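Trehalose operon transcriptional repressor (Bacillus subtilis, PDB 2OGG) represses the trehalose operon trePA as a DNA-binding regulator and binds trehalose-6-phosphate, this chain being its effector-binding (UTRA) domain. Local coordinates at residues E23-Q28 / F130-S135; E19-L24 / L29-D34; R44-D47 / V51-D54. All blocks are in the same frame, centred on the assembly; numbering follows the deposited sequence.

All three contacts lie in the UTRA domain, around one antiparallel sheet. Contacts 1 and 2 share helix 23-29, and their centres are about 9 Å apart. Contact 1 lays the helix on strand 129-138, while contact 2 closes the chain before and after it. Q26 joins them, with NE2 2.8 Å from P21 O, a probable hydrogen bond. Contact 3 is a hairpin of the same sheet, its centre about 20 Å from that of contact 1 and about 27 Å from that of contact 2. S135 OG and D54 OD1 link contacts 1 and 3 by a probable bond, modelled too short to trust. Contact 3 also reaches a bound sulfate, which may mark the effector's phosphate site.

Contact 1: E23-Q28 / F130-S135; sequences ELIQKQ and FQYTES
Q28 lies over one face of the Y132 ring. Its CB sits 3.8 Å from the ring centroid and only 5° off the ring normal. This is a CH-pi contact made by an aliphatic CH2. The chain of Q28 then bends at chi2 (-62°), which keeps it low over the ring instead of sending it outward. Q28 CG lies 3.9 Å from Y132 CZ, and the amide follows with its plane 17° from that of the ring, stacked on it. Q28 NE2 ends 3.6 Å from Y132 OH. I25 adds a smaller apolar touch, with its CD1 4.1 Å from Y132 CE2. It approaches the ring obliquely.

The next shell probably steadies both flat groups. Y132 OH donates to E134 OE1 at 2.9 Å, meeting the anti side of the carboxylate. R119 NE is a second hydrogen-bond partner of the same hydroxyl, and R136 forms a salt bridge with E134 OE2. Q28 OE1 is hydrogen-bonded to Y121 OH, and the Y121 ring also meets that of Y132.

Further out, Q28 N bonds to L24 O at 2.9 Å within the helix. In the sheet Y132 pairs with Y57 and T133 with N120, while F130 and Q131 both face V122, a classic beta bulge just before Y132. The contact thus joins helix 23-29 to the antiparallel sheet of the UTRA domain.

The helix and strand meet through carbon and pi surfaces, while Q28 OE1 is bound to Y121, and Y132 OH to E134 and R119. The phenol is held at its hydroxyl by two side chains of opposite charge, which probably limits its movement beneath Q28. The salt bridge to R136 would probably favour a charged E134.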
ATOM      1  N   GLU A  23      31.162  -6.041  -8.525  1.00 39.16           N
ATOM      2  CA  GLU A  23      30.480  -5.487  -9.675  1.00 43.27           C
ATOM      3  C   GLU A  23      28.977  -5.736  -9.646  1.00 42.44           C
ATOM      4  O   GLU A  23      28.199  -4.918 -10.139  1.00 41.63           O
ATOM      5  CB  GLU A  23      31.125  -5.924 -10.985  1.00 44.19           C
ATOM      6  CG  GLU A  23      32.560  -5.436 -11.112  1.00 54.87           C
ATOM      7  CD  GLU A  23      33.235  -5.884 -12.396  1.00 66.23           C
ATOM      8  OE1 GLU A  23      33.115  -7.076 -12.766  1.00 68.53           O
ATOM      9  OE2 GLU A  23      33.943  -5.049 -12.998  1.00 70.07           O
ATOM     10  N   LEU A  24      28.560  -6.832  -9.019  1.00 43.12           N
ATOM     11  CA  LEU A  24      27.135  -7.085  -8.879  1.00 44.62           C
ATOM     12  C   LEU A  24      26.473  -6.072  -7.931  1.00 44.30           C
ATOM     13  O   LEU A  24      25.412  -5.541  -8.257  1.00 45.09           O
ATOM     14  CB  LEU A  24      26.837  -8.526  -8.457  1.00 45.78           C
ATOM     15  CG  LEU A  24      25.385  -8.797  -8.001  1.00 56.20           C
ATOM     16  CD1 LEU A  24      24.340  -8.715  -9.146  1.00 51.38           C
ATOM     17  CD2 LEU A  24      25.261 -10.124  -7.238  1.00 58.83           C
ATOM     18  N   ILE A  25      27.150  -5.704  -6.843  1.00 40.71           N
ATOM     19  CA  ILE A  25      26.560  -4.747  -5.918  1.00 43.54           C
ATOM     20  C   ILE A  25      26.628  -3.323  -6.442  1.00 44.36           C
ATOM     21  O   ILE A  25      25.731  -2.525  -6.182  1.00 44.99           O
ATOM     22  CB  ILE A  25      27.128  -4.832  -4.495  1.00 44.09           C
ATOM     23  CG1 ILE A  25      26.788  -6.187  -3.872  1.00 50.21           C
ATOM     24  CG2 ILE A  25      26.555  -3.737  -3.643  1.00 44.64           C
ATOM     25  CD1 ILE A  25      25.317  -6.602  -4.031  1.00 54.04           C
ATOM     26  N   GLN A  26      27.642  -3.015  -7.242  1.00 42.93           N
ATOM     27  CA  GLN A  26      27.593  -1.769  -7.993  1.00 44.64           C
ATOM     28  C   GLN A  26      26.269  -1.628  -8.791  1.00 43.73           C
ATOM     29  O   GLN A  26      25.581  -0.616  -8.686  1.00 41.24           O
ATOM     30  CB  GLN A  26      28.823  -1.613  -8.889  1.00 41.30           C
ATOM     31  CG  GLN A  26      30.061  -1.201  -8.114  1.00 43.14           C
ATOM     32  CD  GLN A  26      31.352  -1.505  -8.869  1.00 53.68           C
ATOM     33  OE1 GLN A  26      31.602  -0.964  -9.948  1.00 52.86           O
ATOM     34  NE2 GLN A  26      32.172  -2.392  -8.306  1.00 43.15           N
ATOM     35  N   LYS A  27      25.861  -2.685  -9.489  1.00 43.22           N
ATOM     36  CA  LYS A  27      24.605  -2.654 -10.226  1.00 44.11           C
ATOM     37  C   LYS A  27      23.369  -2.649  -9.303  1.00 44.16           C
ATOM     38  O   LYS A  27      22.521  -1.768  -9.417  1.00 43.80           O
ATOM     39  CB  LYS A  27      24.535  -3.774 -11.278  1.00 43.96           C
ATOM     40  CG  LYS A  27      23.104  -4.071 -11.758  1.00 54.73           C
ATOM     41  CD  LYS A  27      22.964  -4.073 -13.287  1.00 65.98           C
ATOM     42  CE  LYS A  27      22.949  -5.483 -13.861  1.00 72.57           C
ATOM     43  NZ  LYS A  27      21.874  -6.316 -13.243  1.00 73.25           N
ATOM     44  N   GLN A  28      23.342  -3.541  -8.313  1.00 43.85           N
ATOM     45  CA  GLN A  28      22.177  -3.699  -7.432  1.00 43.79           C
ATOM     46  C   GLN A  28      21.922  -2.493  -6.532  1.00 44.58           C
ATOM     47  O   GLN A  28      20.779  -2.107  -6.308  1.00 47.25           O
ATOM     48  CB  GLN A  28      22.299  -4.955  -6.559  1.00 41.99           C
ATOM     49  CG  GLN A  28      22.137  -6.274  -7.295  1.00 44.07           C
ATOM     50  CD  GLN A  28      20.772  -6.459  -7.949  1.00 46.92           C
ATOM     51  OE1 GLN A  28      20.090  -5.496  -8.272  1.00 50.04           O
ATOM     52  NE2 GLN A  28      20.430  -7.701  -8.248  1.00 52.95           N
ATOM     53  N   PHE A 130      19.512   3.398  -1.186  1.00 42.62           N
ATOM     54  CA  PHE A 130      20.399   3.370  -0.037  1.00 40.66           C
ATOM     55  C   PHE A 130      20.706   1.959   0.458  1.00 39.15           C
ATOM     56  O   PHE A 130      21.740   1.739   1.068  1.00 43.74           O
ATOM     57  CB  PHE A 130      19.758   4.195   1.073  1.00 39.46           C
ATOM     58  CG  PHE A 130      19.976   3.643   2.432  1.00 43.79           C
ATOM     59  CD1 PHE A 130      21.192   3.828   3.091  1.00 50.97           C
ATOM     60  CD2 PHE A 130      18.969   2.966   3.072  1.00 35.50           C
ATOM     61  CE1 PHE A 130      21.425   3.268   4.341  1.00 46.82           C
ATOM     62  CE2 PHE A 130      19.169   2.449   4.354  1.00 52.62           C
ATOM     63  CZ  PHE A 130      20.412   2.592   4.982  1.00 47.73           C
ATOM     64  N   GLN A 131      19.780   1.021   0.254  1.00 41.09           N
ATOM     65  CA  GLN A 131      19.953  -0.366   0.721  1.00 38.51           C
ATOM     66  C   GLN A 131      19.458  -1.428  -0.261  1.00 38.35           C
ATOM     67  O   GLN A 131      18.471  -1.232  -0.967  1.00 37.84           O
ATOM     68  CB  GLN A 131      19.217  -0.549   2.031  1.00 40.82           C
ATOM     69  CG  GLN A 131      19.145  -1.997   2.491  1.00 39.40           C
ATOM     70  CD  GLN A 131      18.474  -2.094   3.823  1.00 49.08           C
ATOM     71  OE1 GLN A 131      17.988  -1.083   4.340  1.00 48.32           O
ATOM     72  NE2 GLN A 131      18.612  -3.249   4.478  1.00 46.38           N
ATOM     73  N   TYR A 132      20.107  -2.586  -0.265  1.00 42.09           N
ATOM     74  CA  TYR A 132      19.638  -3.679  -1.087  1.00 41.73           C
ATOM     75  C   TYR A 132      19.662  -4.988  -0.308  1.00 44.64           C
ATOM     76  O   TYR A 132      20.669  -5.332   0.292  1.00 47.15           O
ATOM     77  CB  TYR A 132      20.441  -3.780  -2.369  1.00 37.06           C
ATOM     78  CG  TYR A 132      20.353  -5.142  -3.045  1.00 43.68           C
ATOM     79  CD1 TYR A 132      19.303  -5.468  -3.896  1.00 42.84           C
ATOM     80  CD2 TYR A 132      21.361  -6.067  -2.896  1.00 36.16           C
ATOM     81  CE1 TYR A 132      19.191  -6.746  -4.446  1.00 30.26           C
ATOM     82  CE2 TYR A 132      21.288  -7.337  -3.491  1.00 40.16           C
ATOM     83  CZ  TYR A 132      20.200  -7.680  -4.244  1.00 48.63           C
ATOM     84  OH  TYR A 132      20.171  -8.932  -4.871  1.00 41.76           O
ATOM     85  N   THR A 133      18.533  -5.699  -0.305  1.00 44.94           N
ATOM     86  CA  THR A 133      18.403  -6.954   0.416  1.00 42.70           C
ATOM     87  C   THR A 133      17.976  -8.064  -0.528  1.00 41.54           C
ATOM     88  O   THR A 133      17.263  -7.829  -1.497  1.00 45.45           O
ATOM     89  CB  THR A 133      17.392  -6.804   1.542  1.00 41.20           C
ATOM     90  OG1 THR A 133      17.766  -5.675   2.336  1.00 54.62           O
ATOM     91  CG2 THR A 133      17.369  -8.036   2.446  1.00 52.08           C
ATOM     92  N   GLU A 134      18.575  -9.222  -0.347  1.00 36.88           N
ATOM     93  CA  GLU A 134      18.290 -10.399  -1.162  1.00 39.72           C
ATOM     94  C   GLU A 134      18.059 -11.566  -0.213  1.00 40.07           C
ATOM     95  O   GLU A 134      18.938 -11.896   0.587  1.00 40.67           O
ATOM     96  CB  GLU A 134      19.459 -10.739  -2.085  1.00 35.45           C
ATOM     97  CG  GLU A 134      19.187 -12.003  -2.870  1.00 43.47           C
ATOM     98  CD  GLU A 134      20.360 -12.478  -3.704  1.00 48.12           C
ATOM     99  OE1 GLU A 134      21.051 -11.633  -4.318  1.00 46.05           O
ATOM    100  OE2 GLU A 134      20.483 -13.712  -3.880  1.00 54.75           O
ATOM    101  N   SER A 135      16.808 -12.004  -0.127  1.00 40.83           N
ATOM    102  CA  SER A 135      16.406 -12.985   0.872  1.00 42.01           C
ATOM    103  C   SER A 135      15.999 -14.258   0.168  1.00 40.19           C
ATOM    104  O   SER A 135      15.103 -14.241  -0.669  1.00 42.97           O
ATOM    105  CB  SER A 135      15.222 -12.440   1.657  1.00 40.25           C
ATOM    106  OG  SER A 135      15.041 -13.152   2.858  1.00 50.44           O
TER

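Contact 2: E19-L24 / L29-D34; sequences EPPSEL and LRANLD
P21 packs on A31 and L33, and P20 packs on L33. The apolar contacts are made by ring carbons. P21 CG lies 4.0 Å from A31 CB, and P21 CD lies 4.4 Å from L33 CB. P20 CB reaches L33 CD1 at 4.2 Å. L33 CD1 also sits 3.9 Å from P21 O, so L33 spans both prolines.

A second set of contacts is between ring carbons and backbone oxygens. N32 O lies 3.2 Å from P21 CG, and P21 CD is close to the same oxygen. L33 O comes 3.6 Å from P20 CB.

Several polar bonds lie at the helix ends. S22 is the N-cap of helix 23-29, and its OG makes a weak bond to I25 N. P21 O accepts from Q26 NE2. At the other end R30 has positive phi (42°) and turns the chain out of the helix. A31 N then meets Q26 O in a probable hydrogen bond, which is consistent with a Schellman motif. The loop to strand 37-46 thereby folds back beside the prolines. P21 also touches I37 of that strand.

The segments share no hydrogen bond. Proline rings have no N-H to offer, so they meet the loop through C-H groups. P21 CG makes the closest approach to N32 O, as plain close packing. CD adjoins the ring nitrogen and is probably the more polarised carbon, which would suit a neighbouring carbonyl oxygen.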
ATOM      1  N   GLU A  19      33.657  -3.017   2.730  1.00 43.14           N
ATOM      2  CA  GLU A  19      34.591  -2.995   1.626  1.00 43.23           C
ATOM      3  C   GLU A  19      33.965  -2.188   0.518  1.00 45.09           C
ATOM      4  O   GLU A  19      32.755  -1.951   0.545  1.00 47.16           O
ATOM      5  CB  GLU A  19      34.784  -4.428   1.128  1.00 46.22           C
ATOM      6  CG  GLU A  19      35.736  -5.273   1.956  1.00 47.29           C
ATOM      7  CD  GLU A  19      35.744  -6.714   1.491  0.50 50.41           C
ATOM      8  OE1 GLU A  19      34.649  -7.325   1.484  0.50 33.64           O
ATOM      9  OE2 GLU A  19      36.824  -7.192   1.052  0.50 42.94           O
ATOM     10  N   PRO A  20      34.752  -1.853  -0.523  1.00 46.06           N
ATOM     11  CA  PRO A  20      34.144  -1.367  -1.774  1.00 45.17           C
ATOM     12  C   PRO A  20      33.233  -2.464  -2.393  1.00 45.83           C
ATOM     13  O   PRO A  20      33.518  -3.651  -2.267  1.00 49.30           O
ATOM     14  CB  PRO A  20      35.364  -1.134  -2.690  1.00 44.99           C
ATOM     15  CG  PRO A  20      36.567  -1.146  -1.780  1.00 42.25           C
ATOM     16  CD  PRO A  20      36.198  -2.084  -0.668  1.00 45.01           C
ATOM     17  N   PRO A  21      32.226  -2.068  -3.173  1.00 42.83           N
ATOM     18  CA  PRO A  21      31.317  -3.033  -3.803  1.00 41.07           C
ATOM     19  C   PRO A  21      31.884  -3.920  -4.946  1.00 38.79           C
ATOM     20  O   PRO A  21      32.666  -3.449  -5.779  1.00 42.04           O
ATOM     21  CB  PRO A  21      30.185  -2.150  -4.315  1.00 35.70           C
ATOM     22  CG  PRO A  21      30.831  -0.844  -4.551  1.00 44.82           C
ATOM     23  CD  PRO A  21      31.891  -0.678  -3.512  1.00 42.00           C
ATOM     24  N   SER A  22      31.428  -5.174  -5.011  1.00 35.95           N
ATOM     25  CA  SER A  22      31.723  -6.043  -6.156  1.00 38.98           C
ATOM     26  C   SER A  22      30.960  -5.473  -7.343  1.00 39.89           C
ATOM     27  O   SER A  22      30.163  -4.536  -7.185  1.00 37.28           O
ATOM     28  CB  SER A  22      31.275  -7.489  -5.891  1.00 35.32           C
ATOM     29  OG  SER A  22      29.866  -7.569  -5.735  1.00 36.84           O
ATOM     30  N   GLU A  23      31.162  -6.041  -8.525  1.00 39.16           N
ATOM     31  CA  GLU A  23      30.480  -5.487  -9.675  1.00 43.27           C
ATOM     32  C   GLU A  23      28.977  -5.736  -9.646  1.00 42.44           C
ATOM     33  O   GLU A  23      28.199  -4.918 -10.139  1.00 41.63           O
ATOM     34  CB  GLU A  23      31.125  -5.924 -10.985  1.00 44.19           C
ATOM     35  CG  GLU A  23      32.560  -5.436 -11.112  1.00 54.87           C
ATOM     36  CD  GLU A  23      33.235  -5.884 -12.396  1.00 66.23           C
ATOM     37  OE1 GLU A  23      33.115  -7.076 -12.766  1.00 68.53           O
ATOM     38  OE2 GLU A  23      33.943  -5.049 -12.998  1.00 70.07           O
ATOM     39  N   LEU A  24      28.560  -6.832  -9.019  1.00 43.12           N
ATOM     40  CA  LEU A  24      27.135  -7.085  -8.879  1.00 44.62           C
ATOM     41  C   LEU A  24      26.473  -6.072  -7.931  1.00 44.30           C
ATOM     42  O   LEU A  24      25.412  -5.541  -8.257  1.00 45.09           O
ATOM     43  CB  LEU A  24      26.837  -8.526  -8.457  1.00 45.78           C
ATOM     44  CG  LEU A  24      25.385  -8.797  -8.001  1.00 56.20           C
ATOM     45  CD1 LEU A  24      24.340  -8.715  -9.146  1.00 51.38           C
ATOM     46  CD2 LEU A  24      25.261 -10.124  -7.238  1.00 58.83           C
ATOM     47  N   LEU A  29      22.990  -1.859  -6.073  1.00 44.66           N
ATOM     48  CA  LEU A  29      22.882  -0.782  -5.089  1.00 42.46           C
ATOM     49  C   LEU A  29      23.199   0.584  -5.681  1.00 41.59           C
ATOM     50  O   LEU A  29      23.221   1.570  -4.967  1.00 45.53           O
ATOM     51  CB  LEU A  29      23.848  -1.074  -3.949  1.00 40.05           C
ATOM     52  CG  LEU A  29      23.609  -0.521  -2.566  1.00 41.04           C
ATOM     53  CD1 LEU A  29      22.190  -0.776  -2.124  1.00 38.53           C
ATOM     54  CD2 LEU A  29      24.580  -1.176  -1.637  1.00 37.88           C
ATOM     55  N   ARG A  30      23.362   0.643  -6.999  1.00 43.85           N
ATOM     56  CA  ARG A  30      23.829   1.846  -7.685  1.00 43.15           C
ATOM     57  C   ARG A  30      24.963   2.542  -6.939  1.00 42.76           C
ATOM     58  O   ARG A  30      24.911   3.742  -6.692  1.00 44.18           O
ATOM     59  CB  ARG A  30      22.679   2.816  -7.930  1.00 45.06           C
ATOM     60  CG  ARG A  30      21.807   2.480  -9.131  1.00 46.04           C
ATOM     61  CD  ARG A  30      20.447   3.174  -8.968  1.00 55.70           C
ATOM     62  NE  ARG A  30      19.492   2.763  -9.996  1.00 64.49           N
ATOM     63  CZ  ARG A  30      18.167   2.888  -9.885  1.00 63.82           C
ATOM     64  NH1 ARG A  30      17.630   3.402  -8.786  1.00 63.32           N
ATOM     65  NH2 ARG A  30      17.381   2.476 -10.866  1.00 64.99           N
ATOM     66  N   ALA A  31      25.972   1.768  -6.556  1.00 43.89           N
ATOM     67  CA  ALA A  31      27.149   2.281  -5.848  1.00 45.07           C
ATOM     68  C   ALA A  31      28.368   2.377  -6.776  1.00 45.58           C
ATOM     69  O   ALA A  31      28.560   1.500  -7.625  1.00 45.39           O
ATOM     70  CB  ALA A  31      27.482   1.363  -4.682  1.00 40.93           C
ATOM     71  N   ASN A  32      29.266   3.326  -6.481  1.00 45.43           N
ATOM     72  CA  ASN A  32      30.560   3.450  -7.174  1.00 44.06           C
ATOM     73  C   ASN A  32      31.690   2.637  -6.524  1.00 44.62           C
ATOM     74  O   ASN A  32      31.606   2.194  -5.357  1.00 38.50           O
ATOM     75  CB  ASN A  32      31.041   4.909  -7.189  1.00 45.51           C
ATOM     76  CG  ASN A  32      29.992   5.881  -7.684  1.00 52.65           C
ATOM     77  OD1 ASN A  32      29.294   5.622  -8.668  1.00 53.99           O
ATOM     78  ND2 ASN A  32      29.990   7.076  -7.101  1.00 55.88           N
ATOM     79  N   LEU A  33      32.819   2.640  -7.229  1.00 44.95           N
ATOM     80  CA  LEU A  33      34.089   2.182  -6.712  1.00 45.87           C
ATOM     81  C   LEU A  33      34.478   2.689  -5.325  1.00 47.98           C
ATOM     82  O   LEU A  33      34.895   1.930  -4.456  1.00 51.71           O
ATOM     83  CB  LEU A  33      34.282   0.694  -6.902  1.00 48.80           C
ATOM     84  CG  LEU A  33      35.687   0.188  -7.203  1.00 47.99           C
ATOM     85  CD1 LEU A  33      35.749  -1.293  -6.834  1.00 54.76           C
ATOM     86  CD2 LEU A  33      36.007   0.409  -8.683  1.00 56.65           C
ATOM     87  N   ASP A  34      34.270   3.976  -5.094  1.00 48.25           N
ATOM     88  CA  ASP A  34      34.771   4.611  -3.890  1.00 49.43           C
ATOM     89  C   ASP A  34      33.664   4.850  -2.867  1.00 47.97           C
ATOM     90  O   ASP A  34      33.574   5.933  -2.280  1.00 50.10           O
ATOM     91  CB  ASP A  34      35.464   5.925  -4.254  1.00 53.41           C
ATOM     92  CG  ASP A  34      34.787   6.637  -5.415  1.00 61.26           C
ATOM     93  OD1 ASP A  34      34.195   7.715  -5.180  1.00 68.12           O
ATOM     94  OD2 ASP A  34      34.787   6.088  -6.544  1.00 66.66           O
TER

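Contact 3: R44-D47 / V51-D54; sequences RKID and VILD. With SO4 (sulfate ion), chain C.
R44 reaches D54 by a bend near the root of its side chain. CG is anti to the carbonyl carbon, and chi2 (-79°) turns the chain along strand 51-54, toward D54. Beyond the bend it is extended, so NE and NH2 arrive beside the carboxylate. R44 and D54 form a salt bridge. R44 NE gives its hydrogen to D54 OD2 at 2.6 Å, with an N-H...O angle of 148°. The oxygen lies near the guanidinium plane, at its edge. R44 NH2 adds a weak bond to D54 OD2 at 3.0 Å. The carboxylate plane stands 84° from the guanidinium, and a single oxygen takes both donors. D54 OD1 is turned to S135 OG, its probable partner on strand 129-138, though the modelled distance is doubtful.

The contact lies in the beta hairpin of strands 37-46 and 49-59, which run antiparallel in the sheet of the UTRA domain. R44 N bonds to I52 O at 3.0 Å, and V51 N bonds to R44 O at 3.0 Å. The aliphatic part of R44 is also used: R44 CG packs 3.8 Å from I52 CB. Closer to the turn, I46 CD1 lies 3.6 Å from I52 CD1 and 3.8 Å from V51 CG2, crossing the valine at about a right angle.

R44 NH2 also donates to O3 of the bound sulfate at 2.9 Å. The ion probably comes from the crystallisation liquor. R42 NH1, S74 OG and the backbone N of I75 and Y76 are also hydrogen-bonded to it. Two arginines, a hydroxyl and backbone N-H groups around a tetrahedral anion are consistent with a site for the phosphate of trehalose-6-phosphate. D54 probably limits the rotation of the guanidinium, whose NH2 is one of several donors to the anion.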
ATOM      1  N   ARG A  44      19.142 -18.311   8.487  1.00 43.65           N
ATOM      2  CA  ARG A  44      18.186 -18.469   9.575  1.00 42.35           C
ATOM      3  C   ARG A  44      17.913 -19.949   9.781  1.00 42.35           C
ATOM      4  O   ARG A  44      17.472 -20.625   8.862  1.00 40.76           O
ATOM      5  CB  ARG A  44      16.856 -17.797   9.230  1.00 45.20           C
ATOM      6  CG  ARG A  44      16.956 -16.438   8.610  1.00 41.82           C
ATOM      7  CD  ARG A  44      17.214 -15.398   9.674  1.00 45.31           C
ATOM      8  NE  ARG A  44      17.327 -14.071   9.080  1.00 57.57           N
ATOM      9  CZ  ARG A  44      17.211 -12.936   9.759  1.00 57.52           C
ATOM     10  NH1 ARG A  44      16.995 -12.962  11.069  1.00 50.27           N
ATOM     11  NH2 ARG A  44      17.310 -11.775   9.127  1.00 54.61           N
ATOM     12  N   LYS A  45      17.945 -20.385  11.033  1.00 44.76           N
ATOM     13  CA  LYS A  45      17.734 -21.787  11.364  1.00 47.23           C
ATOM     14  C   LYS A  45      16.377 -21.898  12.049  1.00 50.96           C
ATOM     15  O   LYS A  45      16.172 -21.344  13.135  1.00 52.31           O
ATOM     16  CB  LYS A  45      18.869 -22.284  12.283  1.00 47.68           C
ATOM     17  CG  LYS A  45      18.805 -23.752  12.715  1.00 45.64           C
ATOM     18  CD  LYS A  45      20.048 -24.102  13.527  1.00 47.34           C
ATOM     19  CE  LYS A  45      19.819 -25.280  14.475  1.00 50.35           C
ATOM     20  NZ  LYS A  45      20.866 -25.340  15.546  1.00 43.79           N
ATOM     21  N   ILE A  46      15.396 -22.381  11.295  1.00 52.42           N
ATOM     22  CA  ILE A  46      14.039 -22.530  11.807  1.00 52.02           C
ATOM     23  C   ILE A  46      13.893 -23.975  12.212  1.00 51.56           C
ATOM     24  O   ILE A  46      13.767 -24.867  11.376  1.00 48.01           O
ATOM     25  CB  ILE A  46      13.001 -22.105  10.756  1.00 55.32           C
ATOM     26  CG1 ILE A  46      13.275 -20.637  10.359  1.00 51.68           C
ATOM     27  CG2 ILE A  46      11.565 -22.367  11.268  1.00 48.69           C
ATOM     28  CD1 ILE A  46      12.439 -20.094   9.219  1.00 54.93           C
ATOM     29  N   ASP A  47      14.110 -24.198  13.502  1.00 53.44           N
ATOM     30  CA  ASP A  47      14.583 -25.483  13.977  1.00 52.82           C
ATOM     31  C   ASP A  47      13.937 -26.699  13.317  1.00 51.44           C
ATOM     32  O   ASP A  47      12.767 -26.670  12.929  1.00 50.25           O
ATOM     33  CB  ASP A  47      14.660 -25.553  15.515  1.00 54.99           C
ATOM     34  CG  ASP A  47      15.895 -24.813  16.093  1.00 56.94           C
ATOM     35  OD1 ASP A  47      16.481 -25.323  17.085  1.00 51.89           O
ATOM     36  OD2 ASP A  47      16.276 -23.730  15.564  1.00 52.28           O
ATOM     37  N   VAL A  51      17.367 -22.512   6.507  1.00 42.98           N
ATOM     38  CA  VAL A  51      16.448 -22.516   5.394  1.00 40.68           C
ATOM     39  C   VAL A  51      16.305 -21.217   4.620  1.00 42.05           C
ATOM     40  O   VAL A  51      15.720 -21.219   3.541  1.00 45.63           O
ATOM     41  CB  VAL A  51      15.096 -23.061   5.803  1.00 38.08           C
ATOM     42  CG1 VAL A  51      15.260 -24.458   6.345  1.00 35.27           C
ATOM     43  CG2 VAL A  51      14.490 -22.173   6.854  1.00 38.17           C
ATOM     44  N   ILE A  52      16.738 -20.102   5.214  1.00 42.05           N
ATOM     45  CA  ILE A  52      16.730 -18.820   4.536  1.00 38.58           C
ATOM     46  C   ILE A  52      18.135 -18.237   4.514  1.00 41.34           C
ATOM     47  O   ILE A  52      18.857 -18.288   5.515  1.00 43.86           O
ATOM     48  CB  ILE A  52      15.773 -17.815   5.215  1.00 40.60           C
ATOM     49  CG1 ILE A  52      14.337 -18.326   5.139  1.00 42.18           C
ATOM     50  CG2 ILE A  52      15.836 -16.450   4.499  1.00 36.90           C
ATOM     51  CD1 ILE A  52      13.547 -18.115   6.412  1.00 44.46           C
ATOM     52  N   LEU A  53      18.515 -17.631   3.399  1.00 39.15           N
ATOM     53  CA  LEU A  53      19.794 -16.942   3.364  1.00 38.15           C
ATOM     54  C   LEU A  53      19.544 -15.476   3.109  1.00 37.88           C
ATOM     55  O   LEU A  53      18.827 -15.134   2.173  1.00 43.30           O
ATOM     56  CB  LEU A  53      20.717 -17.532   2.307  1.00 34.60           C
ATOM     57  CG  LEU A  53      22.084 -16.871   2.402  1.00 39.50           C
ATOM     58  CD1 LEU A  53      22.870 -17.481   3.550  1.00 32.23           C
ATOM     59  CD2 LEU A  53      22.852 -16.881   1.065  1.00 33.99           C
ATOM     60  N   ASP A  54      19.914 -14.636   4.073  1.00 40.66           N
ATOM     61  CA  ASP A  54      19.626 -13.202   4.001  1.00 39.74           C
ATOM     62  C   ASP A  54      20.891 -12.414   3.681  1.00 39.43           C
ATOM     63  O   ASP A  54      21.881 -12.501   4.406  1.00 42.68           O
ATOM     64  CB  ASP A  54      19.050 -12.721   5.323  1.00 38.14           C
ATOM     65  CG  ASP A  54      17.558 -13.010   5.451  1.00 55.63           C
ATOM     66  OD1 ASP A  54      16.841 -12.828   4.437  1.00 63.53           O
ATOM     67  OD2 ASP A  54      17.077 -13.320   6.580  1.00 59.81           O
TER
HETATM   68  S   SO4 C 302      16.440  -8.166   9.990  1.00 54.46           S
HETATM   69  O1  SO4 C 302      16.470  -7.542   8.675  1.00 52.02           O
HETATM   70  O2  SO4 C 302      15.715  -7.348  10.942  1.00 64.05           O
HETATM   71  O3  SO4 C 302      15.733  -9.433   9.981  1.00 51.13           O
HETATM   72  O4  SO4 C 302      17.826  -8.311  10.391  1.00 55.63           O